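Local coordinates for S-M checkpoint control protein rad4 (Schizosaccharomyces pombe, PDB 4BU0) that binds phosphorylated Crb2 through its paired N-terminal BRCT domains, acting as a signalling adaptor in DNA replication and the DNA damage checkpoint, at residues 13-18 against 45-50; 38-43 against 54-59. All blocks are in the same frame, centred on the assembly; numbering follows the deposited sequence.

Both contacts belong to the first BRCT domain and meet at its phosphopeptide site. Interaction 1 is a buried pairing of neighbouring parallel strands at the centre of the sheet, carried by backbone hydrogen bonds with mostly apolar side chains packed over both faces. Interaction 2 is only partly buried: a lysine and two phenylalanines join residues 38-43, which pair with the bound peptide, to the start of helix 55-63. The two share no segment but touch directly, Thr15 with Thr54 and the carbonyl of Cys14 with the Lys56 ammonium. Strand 11-15 and the residue after it supply Thr15 and Ser16 to the peptide's modified side chain, while the helix supplies Lys56.

Interaction 1. Residues 13-18 against 45-50; sequences CCTSID and THLIAG
Cys13 and Thr15 each use both N and O to bridge to His46, Ile48 and Gly50, four backbone hydrogen bonds between adjacent parallel strands. Cys13 N donates to His46 O and its carbonyl accepts from Ile48 N; Thr15 N then reaches Ile48 O at 2.8 Å, and Thr15 O takes Gly50 N at the same distance. CA-H...O contacts fill in between, such as Cys14 CA to Ile48 O at 3.2 Å. Past the strand ends a water donates to Ser16 O and, weakly, to Gly50 O.

Apolar packing lies on both faces. On one, Leu47 CD1 fits against CB and SG of Cys13, and Thr15 CG2 rests on Ala49 CB at 3.6 Å. On the other, Cys14 SG meets Ile48 CB at 4.1 Å, while Ile17, with CG1 beside its own backbone N (chi1 -58°), brings CD1 to 3.6 Å from Gly50 N and also near Ile48 CG2; helix 19-31 packs here through Ile25.

With its methyl turned to Ala49, Thr15 directs OG1 away from that contact (chi1 -173°), where it hydrogen-bonds Thr54 and the peptide's modified side chain. The ladder thus probably helps to hold the strand end and following turn, from which Thr15 OG1 and Ser16 N bond that group.

Interaction 2. Residues 38-43 against 54-59; sequences SDFTKD and TPKYKF
Lys56 reaches from the first turn of helix 55-63 past Phe40 to the backbone of Ser38, the two side chains running in opposite directions. Its CB lies 3.8 Å from Phe40 CD2, and CG lies equally close to that ring carbon and to Phe40 CB. Beyond CG the chain is fully extended (chi3 178°), which carries CE to 3.6 Å from Ser38 O and 4.0 Å from Phe40 N. At the tip, NZ donates to Ser38 O at 2.8 Å, tilted 21° from the carbonyl plane. The ammonium also bonds Cys14 O and the modified side chain of the bound peptide; two carbonyls thus help hold it in place at the phosphopeptide site.

The backbone of Lys56 takes part as well: its O approaches the Phe40 ring edge at CE2, 3.3 Å away. One helical turn on, Phe59 directs its edge to the Phe40 face in a T-shaped pair, centroids 5.7 Å apart and planes at 78°.

Thr54 OG1 caps the helix by accepting from Tyr57 N. Phe40 and Lys56 both pack on Cys13 of strand 11-15, while strand 40-41 pairs antiparallel with the peptide, so that this strand and the helix start lie side by side over strand 11-15, with Phe40 and Lys56 packed where they meet.

Interaction 1. Residues 13-18 against 45-50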
loop_
_atom_site.group_PDB
_atom_site.type_symbol
_atom_site.label_atom_id
_atom_site.label_comp_id
_atom_site.label_asym_id
_atom_site.label_seq_id
_atom_site.Cartn_x
_atom_site.Cartn_y
_atom_site.Cartn_z
ATOM N N CYS A 13 14.976 0.100 -3.733
ATOM C CA CYS A 13 14.879 0.994 -2.584
ATOM C C CYS A 13 13.792 0.425 -1.678
ATOM O O CYS A 13 12.872 -0.202 -2.213
ATOM C CB CYS A 13 14.524 2.390 -3.087
ATOM S SG CYS A 13 14.480 3.677 -1.817
ATOM N N CYS A 14 13.895 0.615 -0.343
ATOM C CA CYS A 14 12.866 0.164 0.606
ATOM C C CYS A 14 12.188 1.349 1.245
ATOM O O CYS A 14 12.814 2.410 1.447
ATOM C CB CYS A 14 13.453 -0.726 1.703
ATOM S SG CYS A 14 14.106 -2.304 1.119
ATOM N N THR A 15 10.921 1.146 1.669
ATOM C CA THR A 15 10.224 2.135 2.487
ATOM C C THR A 15 9.454 1.380 3.556
ATOM O O THR A 15 8.752 0.404 3.247
ATOM C CB THR A 15 9.366 3.126 1.690
ATOM O OG1 THR A 15 8.888 4.125 2.597
ATOM C CG2 THR A 15 8.182 2.498 0.953
ATOM N N SER A 16 9.610 1.811 4.840
ATOM C CA SER A 16 8.941 1.183 5.985
ATOM C C SER A 16 9.180 -0.321 6.066
ATOM O O SER A 16 8.253 -1.117 6.291
ATOM C CB SER A 16 7.445 1.479 5.975
ATOM O OG SER A 16 7.231 2.801 6.429
ATOM N N ILE A 17 10.450 -0.724 5.911
ATOM C CA ILE A 17 10.890 -2.095 6.056
ATOM C C ILE A 17 11.811 -2.080 7.274
ATOM O O ILE A 17 12.710 -1.241 7.320
ATOM C CB ILE A 17 11.575 -2.662 4.782
ATOM C CG1 ILE A 17 10.612 -2.579 3.549
ATOM C CG2 ILE A 17 12.041 -4.102 5.015
ATOM C CD1 ILE A 17 9.378 -3.534 3.606
ATOM N N ASP A 18 11.571 -2.977 8.236
ATOM C CA ASP A 18 12.376 -3.072 9.465
ATOM C C ASP A 18 13.842 -3.392 9.131
ATOM O O ASP A 18 14.120 -4.028 8.108
ATOM C CB ASP A 18 11.790 -4.137 10.398
ATOM C CG ASP A 18 10.413 -3.822 10.978
ATOM O OD1 ASP A 18 9.939 -2.669 10.816
ATOM O OD2 ASP A 18 9.815 -4.723 11.607
ATOM N N THR A 45 14.144 1.556 -9.702
ATOM C CA THR A 45 13.232 0.857 -10.593
ATOM C C THR A 45 12.134 0.128 -9.795
ATOM O O THR A 45 11.041 -0.140 -10.317
ATOM C CB THR A 45 14.002 -0.127 -11.491
ATOM O OG1 THR A 45 14.663 -1.116 -10.684
ATOM C CG2 THR A 45 15.048 0.572 -12.358
ATOM N N HIS A 46 12.478 -0.311 -8.563
ATOM C CA HIS A 46 11.589 -1.101 -7.733
ATOM C C HIS A 46 11.639 -0.585 -6.319
ATOM O O HIS A 46 12.731 -0.421 -5.767
ATOM C CB HIS A 46 11.998 -2.582 -7.776
ATOM C CG HIS A 46 11.793 -3.196 -9.133
ATOM N ND1 HIS A 46 12.597 -2.839 -10.225
ATOM C CD2 HIS A 46 10.854 -4.081 -9.562
ATOM C CE1 HIS A 46 12.097 -3.488 -11.270
ATOM N NE2 HIS A 46 11.071 -4.269 -10.923
ATOM N N LEU A 47 10.457 -0.301 -5.732
ATOM C CA LEU A 47 10.355 0.184 -4.367
ATOM C C LEU A 47 9.672 -0.903 -3.554
ATOM O O LEU A 47 8.513 -1.228 -3.806
ATOM C CB LEU A 47 9.564 1.518 -4.308
ATOM C CG LEU A 47 9.305 2.100 -2.936
ATOM C CD1 LEU A 47 10.624 2.618 -2.275
ATOM C CD2 LEU A 47 8.293 3.272 -3.044
ATOM N N ILE A 48 10.406 -1.459 -2.584
ATOM C CA ILE A 48 9.869 -2.507 -1.716
ATOM C C ILE A 48 9.233 -1.764 -0.547
ATOM O O ILE A 48 9.918 -1.029 0.155
ATOM C CB ILE A 48 11.000 -3.482 -1.307
ATOM C CG1 ILE A 48 11.533 -4.219 -2.590
ATOM C CG2 ILE A 48 10.462 -4.487 -0.246
ATOM C CD1 ILE A 48 12.827 -4.974 -2.316
ATOM N N ALA A 49 7.914 -1.905 -0.377
ATOM C CA ALA A 49 7.203 -1.101 0.621
ATOM C C ALA A 49 6.516 -1.917 1.698
ATOM O O ALA A 49 5.888 -2.938 1.391
ATOM C CB ALA A 49 6.154 -0.271 -0.097
ATOM N N GLY A 50 6.583 -1.410 2.938
ATOM C CA GLY A 50 5.934 -2.037 4.085
ATOM C C GLY A 50 4.755 -1.245 4.605
ATOM O O GLY A 50 4.131 -1.649 5.593
HETATM O O HOH W 1 5.927 -0.959 8.458
#

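Interaction 2. Residues 38-43 against 54-59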
loop_
_atom_site.group_PDB
_atom_site.type_symbol
_atom_site.label_atom_id
_atom_site.label_comp_id
_atom_site.label_asym_id
_atom_site.label_seq_id
_atom_site.Cartn_x
_atom_site.Cartn_y
_atom_site.Cartn_z
ATOM N N SER A 38 19.547 3.537 -0.434
ATOM C CA SER A 38 18.886 3.883 0.825
ATOM C C SER A 38 17.979 5.097 0.590
ATOM O O SER A 38 16.883 5.156 1.155
ATOM C CB SER A 38 19.925 4.154 1.905
ATOM O OG SER A 38 20.919 5.009 1.373
ATOM N N ASP A 39 18.421 6.053 -0.238
ATOM C CA ASP A 39 17.608 7.197 -0.660
ATOM C C ASP A 39 16.806 6.768 -1.875
ATOM O O ASP A 39 17.243 5.904 -2.653
ATOM C CB ASP A 39 18.481 8.421 -1.043
ATOM C CG ASP A 39 19.253 9.064 0.094
ATOM O OD1 ASP A 39 18.762 9.037 1.245
ATOM O OD2 ASP A 39 20.330 9.644 -0.177
ATOM N N PHE A 40 15.657 7.402 -2.093
ATOM C CA PHE A 40 14.913 7.144 -3.292
ATOM C C PHE A 40 15.544 8.047 -4.369
ATOM O O PHE A 40 15.274 9.251 -4.402
ATOM C CB PHE A 40 13.425 7.444 -3.025
ATOM C CG PHE A 40 12.407 7.197 -4.116
ATOM C CD1 PHE A 40 12.797 7.035 -5.442
ATOM C CD2 PHE A 40 11.043 7.181 -3.825
ATOM C CE1 PHE A 40 11.848 6.840 -6.455
ATOM C CE2 PHE A 40 10.097 7.003 -4.838
ATOM C CZ PHE A 40 10.501 6.797 -6.140
ATOM N N THR A 41 16.401 7.474 -5.219
ATOM C CA THR A 41 17.058 8.238 -6.275
ATOM C C THR A 41 16.266 8.146 -7.576
ATOM O O THR A 41 15.409 7.277 -7.741
ATOM C CB THR A 41 18.498 7.739 -6.458
ATOM O OG1 THR A 41 18.412 6.391 -6.909
ATOM C CG2 THR A 41 19.325 7.819 -5.175
ATOM N N LYS A 42 16.549 9.054 -8.535
ATOM C CA LYS A 42 15.844 9.067 -9.810
ATOM C C LYS A 42 15.923 7.747 -10.578
ATOM O O LYS A 42 15.000 7.426 -11.334
ATOM C CB LYS A 42 16.403 10.197 -10.695
ATOM C CG LYS A 42 15.391 10.742 -11.693
ATOM N N ASP A 43 17.004 6.961 -10.360
ATOM C CA ASP A 43 17.158 5.729 -11.117
ATOM C C ASP A 43 16.546 4.494 -10.455
ATOM O O ASP A 43 16.599 3.424 -11.062
ATOM C CB ASP A 43 18.624 5.477 -11.464
ATOM C CG ASP A 43 19.567 5.318 -10.299
ATOM O OD1 ASP A 43 19.230 5.781 -9.192
ATOM O OD2 ASP A 43 20.665 4.781 -10.506
ATOM N N THR A 54 4.157 6.914 3.638
ATOM C CA THR A 54 5.539 7.396 3.689
ATOM C C THR A 54 5.812 8.349 2.537
ATOM O O THR A 54 5.260 8.184 1.446
ATOM C CB THR A 54 6.592 6.246 3.627
ATOM O OG1 THR A 54 6.720 5.796 2.273
ATOM C CG2 THR A 54 6.317 5.094 4.595
ATOM N N PRO A 55 6.779 9.279 2.707
ATOM C CA PRO A 55 7.139 10.168 1.599
ATOM C C PRO A 55 7.626 9.436 0.327
ATOM O O PRO A 55 7.300 9.863 -0.791
ATOM C CB PRO A 55 8.269 11.013 2.202
ATOM C CG PRO A 55 7.961 11.065 3.639
ATOM C CD PRO A 55 7.464 9.677 3.957
ATOM N N LYS A 56 8.387 8.318 0.487
ATOM C CA LYS A 56 8.843 7.559 -0.692
ATOM C C LYS A 56 7.662 6.959 -1.436
ATOM O O LYS A 56 7.577 7.035 -2.658
ATOM C CB LYS A 56 9.788 6.420 -0.292
ATOM C CG LYS A 56 11.204 6.867 0.100
ATOM C CD LYS A 56 12.020 5.657 0.543
ATOM C CE LYS A 56 13.451 6.048 0.903
ATOM N NZ LYS A 56 14.155 4.896 1.536
ATOM N N TYR A 57 6.733 6.316 -0.672
ATOM C CA TYR A 57 5.584 5.725 -1.326
ATOM C C TYR A 57 4.750 6.788 -2.015
ATOM O O TYR A 57 4.341 6.615 -3.159
ATOM C CB TYR A 57 4.732 4.969 -0.287
ATOM C CG TYR A 57 3.585 4.194 -0.891
ATOM C CD1 TYR A 57 2.417 4.840 -1.310
ATOM C CD2 TYR A 57 3.628 2.806 -0.977
ATOM C CE1 TYR A 57 1.358 4.128 -1.863
ATOM C CE2 TYR A 57 2.558 2.077 -1.509
ATOM C CZ TYR A 57 1.408 2.745 -1.917
ATOM O OH TYR A 57 0.346 2.034 -2.437
ATOM N N LYS A 58 4.496 7.903 -1.307
ATOM C CA LYS A 58 3.674 8.964 -1.889
ATOM C C LYS A 58 4.281 9.505 -3.191
ATOM O O LYS A 58 3.548 9.789 -4.140
ATOM C CB LYS A 58 3.482 10.100 -0.894
ATOM C CG LYS A 58 2.558 9.721 0.279
ATOM C CD LYS A 58 2.489 10.874 1.282
ATOM C CE LYS A 58 1.714 10.450 2.509
ATOM N NZ LYS A 58 1.629 11.565 3.493
ATOM N N PHE A 59 5.632 9.666 -3.230
ATOM C CA PHE A 59 6.287 10.172 -4.434
ATOM C C PHE A 59 6.104 9.212 -5.597
ATOM O O PHE A 59 5.776 9.622 -6.701
ATOM C CB PHE A 59 7.791 10.382 -4.174
ATOM C CG PHE A 59 8.437 11.206 -5.265
ATOM C CD1 PHE A 59 8.870 10.611 -6.446
ATOM C CD2 PHE A 59 8.543 12.588 -5.142
ATOM C CE1 PHE A 59 9.407 11.388 -7.486
ATOM C CE2 PHE A 59 9.095 13.357 -6.171
ATOM C CZ PHE A 59 9.505 12.752 -7.340
#